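Local coordinates for capsular polysaccharide export system protein KpsC (PDB 6MGB) that transfers Kdo in beta linkage, probably from CMP-Kdo, while building the conserved glycolipid anchor of Gram-negative bacterial capsules, at residues Leu161-Val171 against Arg209-Met217; Phe181-Asn192 against Phe239-Ser247. All coordinates share one frame; numbering follows the deposited sequence. Where two conformers were deposited one is given.

Interaction 1. Residues Leu161-Val171 against Arg209-Met217; sequences LIDQTYGDMSV and RKKGYLARM. With C5P (cytidine-5'-monophosphate), chain D.
Y213 runs its side chain along D163-G167. Y213 CB sits 3.5 Å from D163 OD1. Farther out, Y213 CD2 approaches Q164 O and Y213 CE2 comes to 3.1 Å from T165 O, while CE1, on the far side of the ring from CE2, meets Y166 CD1 at 3.7 Å, the two tyrosine planes inclined obliquely by 37°. At the tip, Y213 OH accepts a weak hydrogen bond from G167 N and lies 3.8 Å from V171 CG2. The neighbouring backbone is gripped by D163: its CG stands anti to the backbone N (chi1 -162°), which carries the carboxylate to the backbone of Y213-A215. D163 OD1 takes L214 N at 2.8 Å and D163 OD2 takes A215 N at 2.9 Å, both from above the carboxylate plane. A nearly straight bond from Y166 N to K211 O (2.7 Å) completes a single beta bridge between T165 and G212. The backbone carbonyl O of D163 accepts from N4 of the CMP cytosine. The loop leaves the end of strand 158-162 and leads into helix 169-172; L214 packs on V199 of the adjacent strand 196-200, and F181 of helix 180-191 stacks on Y213.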
loop_
_atom_site.group_PDB
_atom_site.type_symbol
_atom_site.label_atom_id
_atom_site.label_comp_id
_atom_site.label_asym_id
_atom_site.label_seq_id
_atom_site.Cartn_x
_atom_site.Cartn_y
_atom_site.Cartn_z
ATOM N N LEU A 161 -8.092 8.312 13.621
ATOM C CA LEU A 161 -6.884 8.828 12.990
ATOM C C LEU A 161 -5.898 7.680 12.811
ATOM O O LEU A 161 -5.664 6.909 13.747
ATOM C CB LEU A 161 -6.254 9.943 13.834
ATOM C CG LEU A 161 -6.873 11.345 13.757
ATOM C CD1 LEU A 161 -8.389 11.318 13.886
ATOM C CD2 LEU A 161 -6.270 12.227 14.838
ATOM N N ILE A 162 -5.331 7.569 11.613
ATOM C CA ILE A 162 -4.400 6.498 11.277
ATOM C C ILE A 162 -2.982 7.025 11.454
ATOM O O ILE A 162 -2.599 8.026 10.840
ATOM C CB ILE A 162 -4.627 5.986 9.845
ATOM C CG1 ILE A 162 -6.051 5.438 9.700
ATOM C CG2 ILE A 162 -3.597 4.910 9.486
ATOM C CD1 ILE A 162 -6.434 5.067 8.283
ATOM N N ASP A 163 -2.200 6.349 12.292
ATOM C CA ASP A 163 -0.795 6.689 12.455
ATOM C C ASP A 163 0.043 5.828 11.517
ATOM O O ASP A 163 -0.384 4.763 11.066
ATOM C CB ASP A 163 -0.348 6.488 13.906
ATOM C CG ASP A 163 0.945 7.224 14.228
ATOM O OD1 ASP A 163 1.322 8.138 13.465
ATOM O OD2 ASP A 163 1.587 6.891 15.248
ATOM N N GLN A 164 1.248 6.307 11.220
ATOM C CA GLN A 164 2.151 5.625 10.305
ATOM C C GLN A 164 3.524 5.493 10.953
ATOM O O GLN A 164 3.763 5.978 12.065
ATOM C CB GLN A 164 2.226 6.368 8.966
ATOM C CG GLN A 164 0.962 6.217 8.139
ATOM C CD GLN A 164 0.921 7.151 6.948
ATOM O OE1 GLN A 164 0.109 8.075 6.895
ATOM N NE2 GLN A 164 1.797 6.912 5.980
ATOM N N THR A 165 4.428 4.809 10.255
ATOM C CA THR A 165 5.773 4.568 10.757
ATOM C C THR A 165 6.700 5.690 10.318
ATOM O O THR A 165 6.648 6.144 9.171
ATOM C CB THR A 165 6.319 3.232 10.250
ATOM O OG1 THR A 165 6.472 3.285 8.826
ATOM C CG2 THR A 165 5.384 2.090 10.617
ATOM N N TYR A 166 7.558 6.131 11.231
ATOM C CA TYR A 166 8.512 7.164 10.869
ATOM C C TYR A 166 9.459 6.643 9.794
ATOM O O TYR A 166 9.928 5.503 9.853
ATOM C CB TYR A 166 9.300 7.633 12.091
ATOM C CG TYR A 166 10.106 8.862 11.779
ATOM C CD1 TYR A 166 9.599 10.131 12.015
ATOM C CD2 TYR A 166 11.356 8.755 11.202
ATOM C CE1 TYR A 166 10.335 11.257 11.707
ATOM C CE2 TYR A 166 12.096 9.872 10.890
ATOM C CZ TYR A 166 11.582 11.118 11.140
ATOM O OH TYR A 166 12.335 12.225 10.827
ATOM N N GLY A 167 9.732 7.488 8.803
ATOM C CA GLY A 167 10.518 7.096 7.655
ATOM C C GLY A 167 9.711 6.575 6.486
ATOM O O GLY A 167 10.298 6.238 5.450
ATOM N N ASP A 168 8.387 6.499 6.618
ATOM C CA ASP A 168 7.518 6.038 5.544
ATOM C C ASP A 168 7.631 6.967 4.342
ATOM O O ASP A 168 7.213 8.126 4.409
ATOM C CB ASP A 168 6.074 5.965 6.050
ATOM C CG ASP A 168 5.132 5.310 5.063
ATOM O OD1 ASP A 168 5.537 5.057 3.909
ATOM O OD2 ASP A 168 3.976 5.044 5.453
ATOM N N MET A 169 8.198 6.468 3.239
ATOM C CA MET A 169 8.400 7.304 2.059
ATOM C C MET A 169 7.090 7.823 1.484
ATOM O O MET A 169 7.095 8.846 0.792
ATOM C CB MET A 169 9.155 6.528 0.975
ATOM C CG MET A 169 10.581 6.131 1.341
ATOM S SD MET A 169 11.702 7.525 1.611
ATOM C CE MET A 169 11.562 8.440 0.078
ATOM N N SER A 170 5.968 7.145 1.741
ATOM C CA SER A 170 4.697 7.587 1.179
ATOM C C SER A 170 4.235 8.919 1.756
ATOM O O SER A 170 3.330 9.540 1.187
ATOM C CB SER A 170 3.620 6.526 1.410
ATOM O OG SER A 170 3.217 6.485 2.768
ATOM N N VAL A 171 4.829 9.370 2.860
ATOM C CA VAL A 171 4.461 10.661 3.433
ATOM C C VAL A 171 5.022 11.796 2.584
ATOM O O VAL A 171 4.274 12.582 1.993
ATOM C CB VAL A 171 4.940 10.755 4.892
ATOM C CG1 VAL A 171 4.733 12.160 5.446
ATOM C CG2 VAL A 171 4.204 9.736 5.748
ATOM N N ARG A 209 9.425 -2.264 16.376
ATOM C CA ARG A 209 10.425 -2.208 15.317
ATOM C C ARG A 209 10.617 -0.801 14.765
ATOM O O ARG A 209 11.670 -0.518 14.184
ATOM C CB ARG A 209 10.039 -3.149 14.176
ATOM C CG ARG A 209 9.968 -4.613 14.579
ATOM C CD ARG A 209 9.607 -5.496 13.399
ATOM N NE ARG A 209 10.575 -5.364 12.312
ATOM C CZ ARG A 209 11.665 -6.114 12.173
ATOM N NH1 ARG A 209 11.947 -7.072 13.047
ATOM N NH2 ARG A 209 12.479 -5.904 11.147
ATOM N N LYS A 210 9.631 0.077 14.929
ATOM C CA LYS A 210 9.695 1.429 14.397
ATOM C C LYS A 210 9.054 2.389 15.390
ATOM O O LYS A 210 8.396 1.981 16.350
ATOM C CB LYS A 210 8.985 1.543 13.039
ATOM C CG LYS A 210 9.514 0.625 11.944
ATOM C CD LYS A 210 10.476 1.347 11.013
ATOM C CE LYS A 210 10.775 0.520 9.772
ATOM N NZ LYS A 210 9.553 0.253 8.962
ATOM N N LYS A 211 9.257 3.676 15.143
ATOM C CA LYS A 211 8.573 4.740 15.859
ATOM C C LYS A 211 7.474 5.324 14.977
ATOM O O LYS A 211 7.501 5.202 13.750
ATOM C CB LYS A 211 9.562 5.832 16.274
ATOM C CG LYS A 211 10.642 5.341 17.233
ATOM C CD LYS A 211 11.799 6.323 17.340
ATOM C CE LYS A 211 12.865 5.818 18.305
ATOM N NZ LYS A 211 12.339 5.665 19.690
ATOM N N GLY A 212 6.493 5.953 15.625
ATOM C CA GLY A 212 5.347 6.518 14.945
ATOM C C GLY A 212 5.338 8.036 15.015
ATOM O O GLY A 212 6.080 8.664 15.766
ATOM N N TYR A 213 4.468 8.626 14.197
ATOM C CA TYR A 213 4.305 10.074 14.208
ATOM C C TYR A 213 3.404 10.507 15.359
ATOM O O TYR A 213 3.841 11.210 16.277
ATOM C CB TYR A 213 3.734 10.552 12.870
ATOM C CG TYR A 213 4.613 10.265 11.672
ATOM C CD1 TYR A 213 5.626 11.142 11.303
ATOM C CD2 TYR A 213 4.417 9.128 10.898
ATOM C CE1 TYR A 213 6.427 10.888 10.202
ATOM C CE2 TYR A 213 5.213 8.866 9.796
ATOM C CZ TYR A 213 6.214 9.748 9.452
ATOM O OH TYR A 213 7.004 9.488 8.355
ATOM N N LEU A 214 2.137 10.089 15.327
ATOM C CA LEU A 214 1.208 10.443 16.395
ATOM C C LEU A 214 1.533 9.705 17.687
ATOM O O LEU A 214 1.258 10.218 18.777
ATOM C CB LEU A 214 -0.226 10.139 15.963
ATOM C CG LEU A 214 -0.750 10.930 14.762
ATOM C CD1 LEU A 214 -2.065 10.346 14.277
ATOM C CD2 LEU A 214 -0.917 12.397 15.122
ATOM N N ALA A 215 2.122 8.512 17.587
ATOM C CA ALA A 215 2.401 7.720 18.779
ATOM C C ALA A 215 3.411 8.406 19.691
ATOM O O ALA A 215 3.402 8.171 20.905
ATOM C CB ALA A 215 2.904 6.334 18.376
ATOM N N ARG A 216 4.280 9.252 19.135
ATOM C CA ARG A 216 5.287 9.959 19.918
ATOM C C ARG A 216 4.797 11.296 20.458
ATOM O O ARG A 216 5.468 11.881 21.314
ATOM C CB ARG A 216 6.543 10.208 19.079
ATOM C CG ARG A 216 7.128 8.958 18.457
ATOM C CD ARG A 216 7.741 8.003 19.458
ATOM N NE ARG A 216 8.950 8.521 20.095
ATOM C CZ ARG A 216 9.767 7.782 20.835
ATOM N NH1 ARG A 216 9.491 6.502 21.013
ATOM N NH2 ARG A 216 10.848 8.313 21.400
ATOM N N MET A 217 3.664 11.796 19.980
ATOM C CA MET A 217 3.157 13.080 20.433
ATOM C C MET A 217 2.495 12.949 21.801
ATOM O O MET A 217 2.039 11.876 22.204
ATOM C CB MET A 217 2.145 13.645 19.438
ATOM C CG MET A 217 2.691 13.900 18.049
ATOM S SD MET A 217 1.439 14.645 16.988
ATOM C CE MET A 217 2.264 14.587 15.403
HETATM O O3P C5P D . 0.679 2.080 4.402
HETATM P P C5P D . 0.981 1.625 5.811
HETATM O O1P C5P D . 0.748 2.792 6.765
HETATM O O2P C5P D . 2.344 1.026 6.099
HETATM O "O5'" C5P D . -0.117 0.526 6.149
HETATM C "C5'" C5P D . 0.050 -0.832 5.773
HETATM C "C4'" C5P D . -1.067 -1.679 6.326
HETATM O "O4'" C5P D . -0.883 -1.829 7.758
HETATM C "C3'" C5P D . -2.463 -1.088 6.187
HETATM O "O3'" C5P D . -3.045 -1.353 4.923
HETATM C "C2'" C5P D . -3.221 -1.724 7.346
HETATM O "O2'" C5P D . -3.655 -3.036 7.018
HETATM C "C1'" C5P D . -2.132 -1.816 8.416
HETATM N N1 C5P D . -2.161 -0.656 9.338
HETATM C C2 C5P D . -2.784 -0.781 10.695
HETATM N N3 C5P D . -2.807 0.404 11.623
HETATM C C4 C5P D . -2.220 1.677 11.214
HETATM C C5 C5P D . -1.601 1.801 9.864
HETATM C C6 C5P D . -1.578 0.616 8.937
HETATM O O2 C5P D . -3.260 -1.809 11.032
HETATM N N4 C5P D . -2.245 2.827 12.112
HETATM O O HOH W 1 9.023 3.157 7.727
#

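Interaction 2. Residues Phe181-Asn192 against Phe239-Ser247; sequences FREMYFAALEEN and FDRIYTVSS. With C5P (cytidine-5'-monophosphate), chain D.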
loop_
_atom_site.group_PDB
_atom_site.type_symbol
_atom_site.label_atom_id
_atom_site.label_comp_id
_atom_site.label_asym_id
_atom_site.label_seq_id
_atom_site.Cartn_x
_atom_site.Cartn_y
_atom_site.Cartn_z
ATOM N N PHE A 181 1.012 15.355 10.252
ATOM C CA PHE A 181 0.281 14.542 11.219
ATOM C C PHE A 181 -0.265 15.398 12.355
ATOM O O PHE A 181 -1.373 15.152 12.849
ATOM C CB PHE A 181 1.188 13.433 11.748
ATOM C CG PHE A 181 1.418 12.329 10.761
ATOM C CD1 PHE A 181 2.445 12.409 9.836
ATOM C CD2 PHE A 181 0.594 11.216 10.747
ATOM C CE1 PHE A 181 2.652 11.395 8.920
ATOM C CE2 PHE A 181 0.795 10.199 9.835
ATOM C CZ PHE A 181 1.824 10.289 8.920
ATOM N N ARG A 182 0.494 16.408 12.788
ATOM C CA ARG A 182 -0.013 17.324 13.804
ATOM C C ARG A 182 -1.176 18.149 13.265
ATOM O O ARG A 182 -2.180 18.346 13.960
ATOM C CB ARG A 182 1.106 18.239 14.304
ATOM C CG ARG A 182 0.677 19.180 15.419
ATOM C CD ARG A 182 1.872 19.864 16.063
ATOM N NE ARG A 182 2.613 20.703 15.124
ATOM C CZ ARG A 182 2.331 21.977 14.869
ATOM N NH1 ARG A 182 1.315 22.579 15.474
ATOM N NH2 ARG A 182 3.066 22.654 13.999
ATOM N N GLU A 183 -1.061 18.638 12.028
ATOM C CA GLU A 183 -2.173 19.361 11.418
ATOM C C GLU A 183 -3.405 18.474 11.307
ATOM O O GLU A 183 -4.528 18.918 11.572
ATOM C CB GLU A 183 -1.758 19.878 10.039
ATOM C CG GLU A 183 -2.803 20.746 9.356
ATOM C CD GLU A 183 -2.364 21.212 7.982
ATOM O OE1 GLU A 183 -1.470 20.571 7.389
ATOM O OE2 GLU A 183 -2.911 22.222 7.494
ATOM N N MET A 184 -3.213 17.212 10.916
ATOM C CA MET A 184 -4.337 16.287 10.809
ATOM C C MET A 184 -5.049 16.133 12.144
ATOM O O MET A 184 -6.285 16.096 12.200
ATOM C CB MET A 184 -3.847 14.928 10.310
ATOM C CG MET A 184 -4.948 13.903 10.116
ATOM S SD MET A 184 -4.332 12.349 9.444
ATOM C CE MET A 184 -3.487 11.677 10.869
ATOM N N TYR A 185 -4.286 16.036 13.233
ATOM C CA TYR A 185 -4.887 15.865 14.548
ATOM C C TYR A 185 -5.764 17.057 14.909
ATOM O O TYR A 185 -6.946 16.898 15.237
ATOM C CB TYR A 185 -3.793 15.667 15.595
ATOM C CG TYR A 185 -4.293 15.764 17.013
ATOM C CD1 TYR A 185 -5.036 14.737 17.576
ATOM C CD2 TYR A 185 -4.026 16.883 17.789
ATOM C CE1 TYR A 185 -5.498 14.820 18.874
ATOM C CE2 TYR A 185 -4.482 16.976 19.089
ATOM C CZ TYR A 185 -5.219 15.941 19.626
ATOM O OH TYR A 185 -5.679 16.025 20.919
ATOM N N PHE A 186 -5.205 18.265 14.844
ATOM C CA PHE A 186 -5.955 19.436 15.284
ATOM C C PHE A 186 -7.070 19.785 14.308
ATOM O O PHE A 186 -8.072 20.389 14.707
ATOM C CB PHE A 186 -5.004 20.615 15.483
ATOM C CG PHE A 186 -4.128 20.472 16.693
ATOM C CD1 PHE A 186 -4.652 20.659 17.960
ATOM C CD2 PHE A 186 -2.792 20.134 16.569
ATOM C CE1 PHE A 186 -3.860 20.520 19.082
ATOM C CE2 PHE A 186 -1.991 19.995 17.690
ATOM C CZ PHE A 186 -2.529 20.187 18.947
ATOM N N ALA A 187 -6.926 19.408 13.037
ATOM C CA ALA A 187 -8.032 19.557 12.098
ATOM C C ALA A 187 -9.190 18.641 12.471
ATOM O O ALA A 187 -10.359 19.038 12.380
ATOM C CB ALA A 187 -7.558 19.269 10.674
ATOM N N ALA A 188 -8.888 17.411 12.895
ATOM C CA ALA A 188 -9.942 16.503 13.336
ATOM C C ALA A 188 -10.635 17.035 14.584
ATOM O O ALA A 188 -11.865 16.975 14.692
ATOM C CB ALA A 188 -9.361 15.114 13.595
ATOM N N LEU A 189 -9.860 17.553 15.541
ATOM C CA LEU A 189 -10.450 18.165 16.729
ATOM C C LEU A 189 -11.425 19.270 16.345
ATOM O O LEU A 189 -12.561 19.312 16.834
ATOM C CB LEU A 189 -9.354 18.728 17.634
ATOM C CG LEU A 189 -8.824 17.820 18.741
ATOM C CD1 LEU A 189 -8.181 16.581 18.157
ATOM C CD2 LEU A 189 -7.836 18.581 19.617
ATOM N N GLU A 190 -10.995 20.179 15.469
ATOM C CA GLU A 190 -11.815 21.339 15.144
ATOM C C GLU A 190 -13.087 20.932 14.413
ATOM O O GLU A 190 -14.146 21.537 14.614
ATOM C CB GLU A 190 -11.008 22.327 14.304
ATOM C CG GLU A 190 -11.731 23.627 14.020
ATOM C CD GLU A 190 -10.852 24.636 13.314
ATOM O OE1 GLU A 190 -10.895 24.687 12.067
ATOM O OE2 GLU A 190 -10.110 25.368 14.002
ATOM N N GLU A 191 -13.005 19.910 13.562
ATOM C CA GLU A 191 -14.153 19.499 12.764
ATOM C C GLU A 191 -15.138 18.631 13.536
ATOM O O GLU A 191 -16.317 18.587 13.171
ATOM C CB GLU A 191 -13.674 18.749 11.519
ATOM C CG GLU A 191 -14.774 18.025 10.758
ATOM C CD GLU A 191 -15.900 18.950 10.331
ATOM O OE1 GLU A 191 -15.666 20.174 10.244
ATOM O OE2 GLU A 191 -17.017 18.452 10.078
ATOM N N ASN A 192 -14.693 17.949 14.588
ATOM C CA ASN A 192 -15.520 16.979 15.308
ATOM C C ASN A 192 -15.533 17.313 16.796
ATOM O O ASN A 192 -15.098 16.516 17.632
ATOM C CB ASN A 192 -15.007 15.561 15.062
ATOM C CG ASN A 192 -14.842 15.250 13.585
ATOM O OD1 ASN A 192 -15.788 14.837 12.913
ATOM N ND2 ASN A 192 -13.633 15.448 13.071
ATOM N N PHE A 239 -16.251 2.938 12.685
ATOM C CA PHE A 239 -16.178 4.361 12.405
ATOM C C PHE A 239 -16.831 4.646 11.061
ATOM O O PHE A 239 -16.942 3.770 10.200
ATOM C CB PHE A 239 -14.724 4.863 12.395
ATOM C CG PHE A 239 -13.998 4.651 13.694
ATOM C CD1 PHE A 239 -13.949 5.654 14.649
ATOM C CD2 PHE A 239 -13.362 3.449 13.959
ATOM C CE1 PHE A 239 -13.282 5.462 15.845
ATOM C CE2 PHE A 239 -12.694 3.250 15.154
ATOM C CZ PHE A 239 -12.655 4.258 16.097
ATOM N N ASP A 240 -17.278 5.889 10.899
ATOM C CA ASP A 240 -17.747 6.384 9.611
ATOM C C ASP A 240 -16.742 7.295 8.925
ATOM O O ASP A 240 -16.733 7.371 7.692
ATOM C CB ASP A 240 -19.063 7.149 9.782
ATOM C CG ASP A 240 -20.185 6.273 10.300
ATOM O OD1 ASP A 240 -20.200 5.068 9.974
ATOM O OD2 ASP A 240 -21.054 6.791 11.032
ATOM N N ARG A 241 -15.894 7.977 9.695
ATOM C CA ARG A 241 -14.986 8.990 9.177
ATOM C C ARG A 241 -13.564 8.659 9.604
ATOM O O ARG A 241 -13.298 8.480 10.798
ATOM C CB ARG A 241 -15.395 10.378 9.681
ATOM C CG ARG A 241 -14.456 11.499 9.292
ATOM C CD ARG A 241 -15.034 12.844 9.699
ATOM N NE ARG A 241 -16.124 13.264 8.822
ATOM C CZ ARG A 241 -16.878 14.340 9.025
ATOM N NH1 ARG A 241 -16.671 15.113 10.084
ATOM N NH2 ARG A 241 -17.844 14.645 8.170
ATOM N N ILE A 242 -12.654 8.589 8.633
ATOM C CA ILE A 242 -11.267 8.205 8.867
ATOM C C ILE A 242 -10.361 9.348 8.430
ATOM O O ILE A 242 -10.613 9.996 7.408
ATOM C CB ILE A 242 -10.901 6.912 8.107
ATOM C CG1 ILE A 242 -11.962 5.829 8.328
ATOM C CG2 ILE A 242 -9.533 6.407 8.536
ATOM C CD1 ILE A 242 -12.197 5.460 9.778
ATOM N N TYR A 243 -9.305 9.585 9.205
ATOM C CA TYR A 243 -8.292 10.587 8.893
ATOM C C TYR A 243 -6.960 9.895 8.640
ATOM O O TYR A 243 -6.527 9.065 9.445
ATOM C CB TYR A 243 -8.140 11.595 10.034
ATOM C CG TYR A 243 -9.289 12.567 10.178
ATOM C CD1 TYR A 243 -10.476 12.186 10.789
ATOM C CD2 TYR A 243 -9.178 13.875 9.723
ATOM C CE1 TYR A 243 -11.525 13.074 10.929
ATOM C CE2 TYR A 243 -10.220 14.769 9.859
ATOM C CZ TYR A 243 -11.390 14.365 10.463
ATOM O OH TYR A 243 -12.428 15.256 10.597
ATOM N N THR A 244 -6.309 10.243 7.528
ATOM C CA THR A 244 -5.036 9.634 7.167
ATOM C C THR A 244 -4.201 10.625 6.369
ATOM O O THR A 244 -4.736 11.510 5.693
ATOM C CB THR A 244 -5.234 8.346 6.351
ATOM O OG1 THR A 244 -3.985 7.656 6.223
ATOM C CG2 THR A 244 -5.785 8.656 4.958
ATOM N N VAL A 245 -2.882 10.466 6.456
ATOM C CA VAL A 245 -1.953 11.227 5.627
ATOM C C VAL A 245 -1.764 10.473 4.318
ATOM O O VAL A 245 -2.150 10.959 3.249
ATOM C CB VAL A 245 -0.603 11.454 6.338
ATOM C CG1 VAL A 245 0.394 12.126 5.393
ATOM C CG2 VAL A 245 -0.791 12.300 7.592
ATOM N N SER A 246 -1.176 9.268 4.396
ATOM C CA SER A 246 -0.895 8.501 3.186
ATOM C C SER A 246 -0.921 6.988 3.399
ATOM O O SER A 246 -0.387 6.255 2.557
ATOM C CB SER A 246 0.481 8.890 2.626
ATOM O OG SER A 246 1.510 8.544 3.538
ATOM N N SER A 247 -1.529 6.498 4.477
ATOM C CA SER A 247 -1.469 5.080 4.800
ATOM C C SER A 247 -2.333 4.252 3.851
ATOM O O SER A 247 -3.396 4.685 3.399
ATOM C CB SER A 247 -1.927 4.849 6.240
ATOM O OG SER A 247 -1.999 3.467 6.539
HETATM O O3P C5P D . 0.679 2.080 4.402
HETATM P P C5P D . 0.981 1.625 5.811
HETATM O O1P C5P D . 0.748 2.792 6.765
HETATM O O2P C5P D . 2.344 1.026 6.099
HETATM O "O5'" C5P D . -0.117 0.526 6.149
HETATM C "C5'" C5P D . 0.050 -0.832 5.773
HETATM C "C4'" C5P D . -1.067 -1.679 6.326
HETATM O "O4'" C5P D . -0.883 -1.829 7.758
HETATM C "C3'" C5P D . -2.463 -1.088 6.187
HETATM O "O3'" C5P D . -3.045 -1.353 4.923
HETATM C "C2'" C5P D . -3.221 -1.724 7.346
HETATM O "O2'" C5P D . -3.655 -3.036 7.018
HETATM C "C1'" C5P D . -2.132 -1.816 8.416
HETATM N N1 C5P D . -2.161 -0.656 9.338
HETATM C C2 C5P D . -2.784 -0.781 10.695
HETATM N N3 C5P D . -2.807 0.404 11.623
HETATM C C4 C5P D . -2.220 1.677 11.214
HETATM C C5 C5P D . -1.601 1.801 9.864
HETATM C C6 C5P D . -1.578 0.616 8.937
HETATM O O2 C5P D . -3.260 -1.809 11.032
HETATM N N4 C5P D . -2.245 2.827 12.112
#
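Helix 181-191 runs nearly antiparallel to strand 241-244, their directions 156° apart and their axes approaching to 9.2 Å. Side chains of both elements, and of V245 just past the strand, fill the interval. V245 CG2 sits over the centre of the F181 ring, a CH-pi contact 3.4 Å from the centroid. M184 reaches across with its first two torsions extended, CG anti to the backbone N (chi1 -178°), and lays SD against the strand backbone, 3.5 Å from T244 N; the same sulfur touches Y243 CB and V245 CG2. A188 CB sits over one face of the Y243 ring, a CH-pi contact 3.8 Å from its centroid.

At the helix C-terminus, N192 ND2 gives one hydrogen bond to Y243 OH (2.8 Å), which lies in the amide plane, and another to A188 O on a lone pair, so both its hydrogens are used and the amide's rotation is fixed. N192 OD1 receives R241 NH1 at 3.0 Å. R241 NH1 also makes a weak salt bridge with E191 OE2 (3.4 Å). Replacing N192 by an alanine is likely to leave the Y243 hydroxyl without this donor and R241 NH1 without its amide acceptor. R241 NE pairs with E259.

At the end of the strand, T244 OG1 accepts from S247 N in an ST motif, and S247 OG donates to the CMP phosphate oxygen O1P at 2.8 Å. A helix covering a parallel sheet, with nucleotide held just past a strand end, is characteristic of the Rossmann-like domains of GT-B glycosyltransferases.

In the fold
The centres of interactions 1 and 2 lie about 14 Å apart, and their segments alternate along the chain: 161-171, 181-192, 209-217, then 239-247. Strands 158-162 and 241-244, one from each interaction, are neighbours in the six-stranded parallel sheet, joined by a probable backbone hydrogen bond from I162 N to Y243 O, while I162 also packs on I242. Helices 169-172 and 180-191 follow one another in sequence. A second junction, the probable hydrogen bond between S170 OG and S246 OG, ties helix 169-172 to the loop after strand 241-244. CMP bridges both: interaction 1 hydrogen-bonds its base through D163 O, and interaction 2 its phosphate through S247, consistent with a shared donor-nucleotide site at the strand ends.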